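Local coordinates for protein BauA (Acinetobacter baumannii, PDB 6HCP) that probably takes up iron across the outer membrane, as the TonB-dependent receptor for the ferric form of the siderophore preacinetobactin, at residues 90-95 and 602-607; 102-107 and 111-116; 332-337 and 400-405. All coordinates share one frame; numbering follows the deposited sequence.

Contact 1: residues 90-95 and 602-607; sequences SIYTNG and VAVPKN
P605 lays its CD methylene almost squarely on the ring of Y92, a CH-pi contact in which the carbon stands 3.6 Å from the ring centroid and only 14° off the normal. The CD hydrogens of a proline sit next to the amide nitrogen and are therefore mildly polarised, which suits them to an aromatic face. CG of the same proline reaches over one side of the ring and meets Y92 CD1 at 3.7 Å, while V604 touches more loosely, its CG1 lying 4.4 Å from Y92 CD2. The ring gets to this position because CG of Y92 stands anti to the backbone N (chi1 177°), which sends the side chain away from its own strand and across to the other segment.

Two residues before the proline, the A603 carbonyl approaches the CE2 corner of the ring obliquely, its O 3.3 Å from Y92 CE2. A603 has a positive phi of 88°, uncommon for a residue other than glycine, at an irregular place in strand 599-618. Water 1 links the two partners: the hydroxyl of Y92 donates to it, with OH 2.7 Å from the water oxygen, and the water in turn donates to A603 O at 2.7 Å. The hydroxyl is also hydrogen-bonded to NH2 of R649, whose charge may make it a stronger donor to the water. V633, S634 and Q636 of strand 622-637 pack against P605. A CH-pi contact over the ring centre and a water bridge at the hydroxyl thus join one short plug strand to the barrel wall, an interface belonging to the plug-in-barrel fold of TonB-dependent receptors.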
loop_
_atom_site.group_PDB
_atom_site.type_symbol
_atom_site.label_atom_id
_atom_site.label_comp_id
_atom_site.label_asym_id
_atom_site.label_seq_id
_atom_site.Cartn_x
_atom_site.Cartn_y
_atom_site.Cartn_z
ATOM N N SER A 90 1.587 -5.421 -28.760
ATOM C CA SER A 90 2.268 -4.800 -29.889
ATOM C C SER A 90 2.329 -3.278 -29.731
ATOM O O SER A 90 2.794 -2.578 -30.640
ATOM C CB SER A 90 1.601 -5.204 -31.194
ATOM O OG SER A 90 1.876 -6.570 -31.467
ATOM N N ILE A 91 1.830 -2.756 -28.604
ATOM C CA ILE A 91 1.936 -1.330 -28.351
ATOM C C ILE A 91 2.804 -1.118 -27.104
ATOM O O ILE A 91 2.700 -1.855 -26.131
ATOM C CB ILE A 91 0.530 -0.717 -28.222
ATOM C CG1 ILE A 91 -0.243 -0.956 -29.530
ATOM C CG2 ILE A 91 0.617 0.753 -27.838
ATOM C CD1 ILE A 91 -1.524 -0.231 -29.663
ATOM N N TYR A 92 3.718 -0.156 -27.187
ATOM C CA TYR A 92 4.601 0.142 -26.069
ATOM C C TYR A 92 4.543 1.632 -25.750
ATOM O O TYR A 92 4.647 2.468 -26.653
ATOM C CB TYR A 92 6.046 -0.244 -26.375
ATOM C CG TYR A 92 7.004 0.116 -25.273
ATOM C CD1 TYR A 92 6.970 -0.555 -24.057
ATOM C CD2 TYR A 92 7.864 1.200 -25.400
ATOM C CE1 TYR A 92 7.748 -0.139 -22.987
ATOM C CE2 TYR A 92 8.648 1.620 -24.343
ATOM C CZ TYR A 92 8.626 0.918 -23.147
ATOM O OH TYR A 92 9.379 1.357 -22.104
ATOM N N THR A 93 4.441 1.945 -24.455
ATOM C CA THR A 93 4.611 3.307 -23.961
ATOM C C THR A 93 5.676 3.297 -22.864
ATOM O O THR A 93 5.782 2.334 -22.090
ATOM C CB THR A 93 3.287 3.924 -23.465
ATOM O OG1 THR A 93 3.552 5.266 -23.042
ATOM C CG2 THR A 93 2.666 3.141 -22.331
ATOM N N ASN A 94 6.404 4.412 -22.741
ATOM C CA ASN A 94 7.339 4.617 -21.671
ATOM C C ASN A 94 6.580 4.859 -20.346
ATOM O O ASN A 94 7.170 4.777 -19.296
ATOM C CB ASN A 94 8.306 5.760 -21.960
ATOM C CG ASN A 94 7.629 7.087 -22.172
ATOM O OD1 ASN A 94 6.826 7.239 -23.109
ATOM N ND2 ASN A 94 7.889 8.023 -21.266
ATOM N N GLY A 95 5.314 5.296 -20.413
ATOM C CA GLY A 95 4.416 5.247 -19.243
ATOM C C GLY A 95 4.625 6.363 -18.226
ATOM O O GLY A 95 4.110 6.274 -17.115
ATOM N N VAL A 602 16.634 1.626 -30.134
ATOM C CA VAL A 602 16.431 2.161 -28.786
ATOM C C VAL A 602 14.952 2.057 -28.393
ATOM O O VAL A 602 14.059 1.895 -29.229
ATOM C CB VAL A 602 16.928 3.612 -28.669
ATOM C CG1 VAL A 602 18.428 3.731 -28.922
ATOM C CG2 VAL A 602 16.134 4.541 -29.572
ATOM N N ALA A 603 14.725 2.111 -27.076
ATOM C CA ALA A 603 13.469 2.520 -26.427
ATOM C C ALA A 603 12.518 1.336 -26.248
ATOM O O ALA A 603 11.775 1.306 -25.259
ATOM C CB ALA A 603 12.809 3.667 -27.161
ATOM N N VAL A 604 12.407 0.472 -27.258
ATOM C CA VAL A 604 11.377 -0.549 -27.288
ATOM C C VAL A 604 11.911 -1.844 -26.686
ATOM O O VAL A 604 13.060 -2.206 -26.898
ATOM C CB VAL A 604 10.827 -0.780 -28.705
ATOM C CG1 VAL A 604 10.036 0.430 -29.165
ATOM C CG2 VAL A 604 11.926 -1.154 -29.683
ATOM N N PRO A 605 11.058 -2.607 -25.976
ATOM C CA PRO A 605 11.440 -3.918 -25.460
ATOM C C PRO A 605 11.294 -4.972 -26.556
ATOM O O PRO A 605 10.426 -4.841 -27.427
ATOM C CB PRO A 605 10.415 -4.174 -24.345
ATOM C CG PRO A 605 9.196 -3.424 -24.791
ATOM C CD PRO A 605 9.716 -2.200 -25.521
ATOM N N LYS A 606 12.063 -6.059 -26.447
ATOM C CA LYS A 606 11.927 -7.166 -27.390
ATOM C C LYS A 606 10.783 -8.104 -26.992
ATOM O O LYS A 606 10.166 -8.697 -27.849
ATOM C CB LYS A 606 13.235 -7.943 -27.501
ATOM C CG LYS A 606 14.321 -7.151 -28.213
ATOM C CD LYS A 606 15.625 -7.903 -28.342
ATOM C CE LYS A 606 15.664 -8.845 -29.514
ATOM N NZ LYS A 606 17.072 -9.074 -29.912
ATOM N N ASN A 607 10.464 -8.163 -25.703
ATOM C CA ASN A 607 9.414 -9.085 -25.225
ATOM C C ASN A 607 8.354 -8.276 -24.472
ATOM O O ASN A 607 8.701 -7.541 -23.573
ATOM C CB ASN A 607 9.979 -10.181 -24.317
ATOM C CG ASN A 607 11.117 -10.967 -24.957
ATOM O OD1 ASN A 607 11.102 -11.205 -26.147
ATOM N ND2 ASN A 607 11.962 -11.573 -24.150
HETATM O O HOH W 1 11.736 2.508 -22.892
#

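Contact 2: residues 102-107 and 111-116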
loop_
_atom_site.group_PDB
_atom_site.type_symbol
_atom_site.label_atom_id
_atom_site.label_comp_id
_atom_site.label_asym_id
_atom_site.label_seq_id
_atom_site.Cartn_x
_atom_site.Cartn_y
_atom_site.Cartn_z
ATOM N N GLU A 102 1.373 12.417 -25.314
ATOM C CA GLU A 102 1.350 10.951 -25.239
ATOM C C GLU A 102 2.532 10.421 -26.056
ATOM O O GLU A 102 3.112 11.131 -26.890
ATOM C CB GLU A 102 0.051 10.367 -25.802
ATOM C CG GLU A 102 -1.216 10.891 -25.134
ATOM C CD GLU A 102 -2.473 10.133 -25.522
ATOM O OE1 GLU A 102 -2.412 8.893 -25.484
ATOM O OE2 GLU A 102 -3.527 10.782 -25.851
ATOM N N ASN A 103 2.935 9.195 -25.750
ATOM C CA ASN A 103 4.066 8.587 -26.444
ATOM C C ASN A 103 3.859 7.081 -26.517
ATOM O O ASN A 103 3.881 6.396 -25.497
ATOM C CB ASN A 103 5.396 8.886 -25.763
ATOM C CG ASN A 103 6.579 8.349 -26.555
ATOM O OD1 ASN A 103 6.610 8.483 -27.772
ATOM N ND2 ASN A 103 7.523 7.698 -25.896
ATOM N N TYR A 104 3.623 6.559 -27.722
ATOM C CA TYR A 104 3.501 5.120 -27.899
ATOM C C TYR A 104 4.084 4.676 -29.253
ATOM O O TYR A 104 4.242 5.453 -30.178
ATOM C CB TYR A 104 2.043 4.661 -27.775
ATOM C CG TYR A 104 1.055 5.429 -28.611
ATOM C CD1 TYR A 104 0.756 5.053 -29.911
ATOM C CD2 TYR A 104 0.365 6.507 -28.087
ATOM C CE1 TYR A 104 -0.088 5.810 -30.707
ATOM C CE2 TYR A 104 -0.520 7.244 -28.860
ATOM C CZ TYR A 104 -0.747 6.903 -30.176
ATOM O OH TYR A 104 -1.606 7.660 -30.941
ATOM N N TYR A 105 4.527 3.423 -29.263
ATOM C CA TYR A 105 5.016 2.708 -30.410
ATOM C C TYR A 105 4.010 1.607 -30.758
ATOM O O TYR A 105 3.423 0.990 -29.860
ATOM C CB TYR A 105 6.371 2.070 -30.109
ATOM C CG TYR A 105 7.485 3.031 -29.802
ATOM C CD1 TYR A 105 7.598 3.618 -28.553
ATOM C CD2 TYR A 105 8.533 3.199 -30.691
ATOM C CE1 TYR A 105 8.643 4.471 -28.247
ATOM C CE2 TYR A 105 9.545 4.111 -30.437
ATOM C CZ TYR A 105 9.636 4.701 -29.192
ATOM O OH TYR A 105 10.666 5.542 -28.931
ATOM N N ILE A 106 3.875 1.322 -32.055
ATOM C CA ILE A 106 3.105 0.192 -32.553
ATOM C C ILE A 106 4.033 -0.638 -33.453
ATOM O O ILE A 106 4.711 -0.081 -34.320
ATOM C CB ILE A 106 1.840 0.677 -33.300
ATOM C CG1 ILE A 106 0.993 1.622 -32.433
ATOM C CG2 ILE A 106 1.034 -0.512 -33.783
ATOM C CD1 ILE A 106 -0.202 2.224 -33.127
ATOM N N ARG A 107 4.106 -1.951 -33.192
ATOM C CA ARG A 107 5.007 -2.858 -33.893
ATOM C C ARG A 107 6.436 -2.297 -33.884
ATOM O O ARG A 107 7.211 -2.498 -34.834
ATOM C CB ARG A 107 4.515 -3.111 -35.319
ATOM C CG ARG A 107 3.310 -4.036 -35.355
ATOM C CD ARG A 107 2.987 -4.585 -36.732
ATOM N NE ARG A 107 1.945 -5.586 -36.632
ATOM C CZ ARG A 107 1.336 -6.164 -37.660
ATOM N NH1 ARG A 107 1.494 -5.687 -38.890
ATOM N NH2 ARG A 107 0.470 -7.132 -37.417
ATOM N N SER A 111 4.327 5.857 -33.365
ATOM C CA SER A 111 3.056 6.222 -33.921
ATOM C C SER A 111 2.643 7.571 -33.332
ATOM O O SER A 111 2.315 7.666 -32.147
ATOM C CB SER A 111 2.003 5.166 -33.666
ATOM O OG SER A 111 0.745 5.570 -34.219
ATOM N N SER A 112 2.751 8.624 -34.144
ATOM C CA SER A 112 2.630 10.000 -33.648
ATOM C C SER A 112 1.183 10.299 -33.259
ATOM O O SER A 112 0.230 9.962 -34.009
ATOM C CB SER A 112 3.131 10.992 -34.690
ATOM O OG SER A 112 2.874 12.336 -34.290
ATOM N N THR A 113 1.019 11.059 -32.176
ATOM C CA THR A 113 -0.272 11.593 -31.802
ATOM C C THR A 113 -0.847 12.438 -32.937
ATOM O O THR A 113 -2.058 12.547 -33.081
ATOM C CB THR A 113 -0.168 12.388 -30.495
ATOM O OG1 THR A 113 0.811 13.427 -30.638
ATOM C CG2 THR A 113 0.185 11.472 -29.346
ATOM N N ASN A 114 0.039 13.088 -33.692
ATOM C CA ASN A 114 -0.370 13.972 -34.784
ATOM C C ASN A 114 -1.096 13.203 -35.902
ATOM O O ASN A 114 -1.690 13.836 -36.776
ATOM C CB ASN A 114 0.829 14.591 -35.504
ATOM C CG ASN A 114 1.575 15.666 -34.758
ATOM O OD1 ASN A 114 2.578 16.151 -35.277
ATOM N ND2 ASN A 114 1.213 15.929 -33.506
ATOM N N ASP A 115 -0.947 11.871 -35.923
ATOM C CA ASP A 115 -1.318 11.015 -37.044
ATOM C C ASP A 115 -2.589 10.208 -36.766
ATOM O O ASP A 115 -2.907 9.265 -37.493
ATOM C CB ASP A 115 -0.162 10.084 -37.427
ATOM C CG ASP A 115 0.995 10.832 -38.080
ATOM O OD1 ASP A 115 0.787 12.011 -38.435
ATOM O OD2 ASP A 115 2.108 10.265 -38.167
ATOM N N MET A 116 -3.324 10.548 -35.707
ATOM C CA MET A 116 -4.595 9.858 -35.468
ATOM C C MET A 116 -5.651 10.394 -36.438
ATOM O O MET A 116 -5.625 11.575 -36.782
ATOM C CB MET A 116 -5.088 10.090 -34.036
ATOM C CG MET A 116 -4.089 9.632 -32.995
ATOM S SD MET A 116 -4.901 9.706 -31.360
ATOM C CE MET A 116 -5.160 11.460 -31.176
HETATM O O HOH W 2 -1.020 7.521 -33.623
HETATM O O HOH W 3 2.676 8.572 -29.652
#
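Y104 and S111 face each other where the chain turns back on itself, and the tyrosine side chain can be traced outward from there. At CB, CG takes the crowded position between the backbone N and the carbonyl carbon, a rotation (chi1 50°) that lays the ring alongside the returning segment rather than standing clear of it. CD1 and CE1 then run beneath the S111 carbonyl, whose O lies over the ring face, 3.4 Å from CE1. Water 3 rests on that same face, 3.4 Å above the ring centre, bridging the backbone: Y104 N donates to it, and it donates to S111 O. CE2, along the other flank, passes near the T113 methyl, and V161 of strand 159-165 also packs against the side chain. At the end, Y104 OH crosses close to M116, with CG of the methionine 3.8 Å away, and is 2.7 Å from water 2. This water also binds S111 OG, at 2.7 Å, and donates to S112 O, so a single molecule joins two hydroxyls and a carbonyl.

Backbone and flanking side chains complete the joint. S111 N donates to Y104 O in a rather long but nearly straight bond (3.2 Å, 168°). S111 OG, anti to the backbone N, is brought against the CD1 methyl of I106, at 3.6 Å, and the T113 methyl meets CB of E102 at 3.7 Å. The T113 hydroxyl is hydrogen-bonded to F127 O instead. After S111 the chain bends through an ST turn, in which S112 OG accepts from N114 N. The whole is the mouth of a tight beta hairpin, strands 105-106 and 109-110, within the plug domain, with two waters bridging its arms beyond the S111-Y104 backbone bond.

Contact 3: residues 332-337 and 400-405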
loop_
_atom_site.group_PDB
_atom_site.type_symbol
_atom_site.label_atom_id
_atom_site.label_comp_id
_atom_site.label_asym_id
_atom_site.label_seq_id
_atom_site.Cartn_x
_atom_site.Cartn_y
_atom_site.Cartn_z
ATOM N N LEU A 332 22.198 16.685 -11.270
ATOM C CA LEU A 332 21.390 16.990 -12.447
ATOM C C LEU A 332 21.598 18.457 -12.836
ATOM O O LEU A 332 21.511 19.348 -12.010
ATOM C CB LEU A 332 19.913 16.717 -12.152
ATOM C CG LEU A 332 18.971 16.800 -13.350
ATOM C CD1 LEU A 332 19.182 15.615 -14.272
ATOM C CD2 LEU A 332 17.517 16.875 -12.915
ATOM N N SER A 333 21.902 18.678 -14.114
ATOM C CA SER A 333 22.081 20.005 -14.685
ATOM C C SER A 333 20.983 20.229 -15.726
ATOM O O SER A 333 20.924 19.504 -16.724
ATOM C CB SER A 333 23.467 20.129 -15.302
ATOM O OG SER A 333 23.636 21.410 -15.881
ATOM N N SER A 334 20.116 21.212 -15.474
ATOM C CA SER A 334 18.969 21.458 -16.316
ATOM C C SER A 334 19.107 22.830 -16.989
ATOM O O SER A 334 19.093 23.878 -16.347
ATOM C CB SER A 334 17.664 21.320 -15.542
ATOM O OG SER A 334 17.545 20.035 -14.925
ATOM N N THR A 335 19.029 22.828 -18.316
ATOM C CA THR A 335 18.891 24.063 -19.073
ATOM C C THR A 335 17.400 24.353 -19.255
ATOM O O THR A 335 16.598 23.442 -19.412
ATOM C CB THR A 335 19.605 23.937 -20.427
ATOM O OG1 THR A 335 18.876 22.941 -21.138
ATOM C CG2 THR A 335 21.048 23.504 -20.313
ATOM N N LEU A 336 17.052 25.641 -19.288
ATOM C CA LEU A 336 15.684 26.070 -19.370
ATOM C C LEU A 336 15.395 26.573 -20.790
ATOM O O LEU A 336 16.258 27.156 -21.414
ATOM C CB LEU A 336 15.454 27.176 -18.342
ATOM C CG LEU A 336 15.828 26.818 -16.903
ATOM C CD1 LEU A 336 15.538 27.985 -15.971
ATOM C CD2 LEU A 336 15.087 25.571 -16.451
ATOM N N GLY A 337 14.148 26.415 -21.232
ATOM C CA GLY A 337 13.715 26.829 -22.572
ATOM C C GLY A 337 12.231 27.117 -22.624
ATOM O O GLY A 337 11.474 26.771 -21.708
ATOM N N PRO A 400 14.338 19.878 -4.178
ATOM C CA PRO A 400 15.207 20.595 -5.111
ATOM C C PRO A 400 14.832 22.078 -5.208
ATOM O O PRO A 400 13.667 22.449 -5.173
ATOM C CB PRO A 400 14.969 19.829 -6.422
ATOM C CG PRO A 400 13.528 19.379 -6.306
ATOM C CD PRO A 400 13.424 18.943 -4.855
ATOM N N ASN A 401 15.835 22.924 -5.430
ATOM C CA ASN A 401 15.593 24.341 -5.653
ATOM C C ASN A 401 15.638 24.616 -7.165
ATOM O O ASN A 401 16.731 24.572 -7.745
ATOM C CB ASN A 401 16.659 25.193 -4.959
ATOM C CG ASN A 401 16.460 26.679 -5.163
ATOM O OD1 ASN A 401 15.510 27.115 -5.812
ATOM N ND2 ASN A 401 17.364 27.472 -4.616
ATOM N N TRP A 402 14.462 24.803 -7.774
ATOM C CA TRP A 402 14.343 24.963 -9.226
ATOM C C TRP A 402 14.471 26.439 -9.625
ATOM O O TRP A 402 14.473 26.759 -10.816
ATOM C CB TRP A 402 13.033 24.360 -9.735
ATOM C CG TRP A 402 13.053 22.867 -9.759
ATOM C CD1 TRP A 402 12.355 22.019 -8.945
ATOM C CD2 TRP A 402 13.867 22.045 -10.604
ATOM N NE1 TRP A 402 12.668 20.719 -9.249
ATOM C CE2 TRP A 402 13.619 20.707 -10.235
ATOM C CE3 TRP A 402 14.724 22.304 -11.682
ATOM C CZ2 TRP A 402 14.174 19.638 -10.933
ATOM C CZ3 TRP A 402 15.272 21.245 -12.363
ATOM C CH2 TRP A 402 15.007 19.928 -11.985
ATOM N N GLY A 403 14.583 27.333 -8.637
ATOM C CA GLY A 403 14.749 28.755 -8.925
ATOM C C GLY A 403 13.439 29.403 -9.362
ATOM O O GLY A 403 12.368 28.799 -9.321
ATOM N N PRO A 404 13.459 30.704 -9.715
ATOM C CA PRO A 404 12.235 31.392 -10.103
ATOM C C PRO A 404 11.726 30.947 -11.489
ATOM O O PRO A 404 12.487 30.417 -12.307
ATOM C CB PRO A 404 12.647 32.870 -10.089
ATOM C CG PRO A 404 14.151 32.872 -10.293
ATOM C CD PRO A 404 14.672 31.524 -9.844
ATOM N N LYS A 405 10.414 31.077 -11.680
ATOM C CA LYS A 405 9.756 30.803 -12.918
ATOM C C LYS A 405 9.971 31.965 -13.880
ATOM O O LYS A 405 9.517 33.068 -13.620
ATOM C CB LYS A 405 8.266 30.625 -12.662
ATOM C CG LYS A 405 7.441 30.252 -13.883
ATOM C CD LYS A 405 5.968 30.462 -13.644
ATOM C CE LYS A 405 5.102 29.451 -14.355
ATOM N NZ LYS A 405 3.739 29.402 -13.775
#
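Apolar contact comes first: W402 presents the rim of its six-membered ring to strand 331-358, so that L332 and S334 meet an edge and not a face. CH2 lies 4.1 Å from L332 CD2, near the ring plane, and CZ3 lies 4.0 Å from S334 CB, which is in that plane. L332 and S334, two apart in the strand, turn their side chains to the same side and thus border adjoining ring atoms. The indole reaches them because its CG stands anti to the carbonyl carbon (chi1 -74°).

Weakly polar contact is limited to S334 OG, 3.6 Å from W402 CZ3 at the edge of the ring, where aromatic C-H groups carry slight positive charge and an oxygen is tolerated.

Hydrogen bonds shape the loop itself. G403 N donates to N401 OD1 at 3.0 Å, an Asx turn that brackets the tryptophan, although the donor sits 38° out of the amide plane and not on a lone pair. W402 O accepts from W280 NE1.

Strand 391-394 pairs with the backbone of L332 and S334, and its T393 also touches W402. The arrangement is that of a loop between strands 391-394 and 412-431 laid against strand 331-358, on what is probably the extracellular side of a TonB-dependent receptor.

Contacts 1 and 2 adjoin within the plug, their centres 12 Å apart. Strands 91-92 and 105-106 are neighbours, joined by a probable hydrogen bond from Y105 N to Y92 O (2.8 Å), and T93 OG1 is hydrogen-bonded to N103 O. Y105 also touches A603, so the hairpin of contact 2 reaches the barrel wall used by contact 1. Contact 3 stands apart in the barrel, its centre about 30 Å from that of contact 1 and 29 Å from that of contact 2. Along the chain both others nest inside the loop closed by contact 1. The trio samples plug interior, plug-barrel interface and a probably extracellular barrel loop of one transporter.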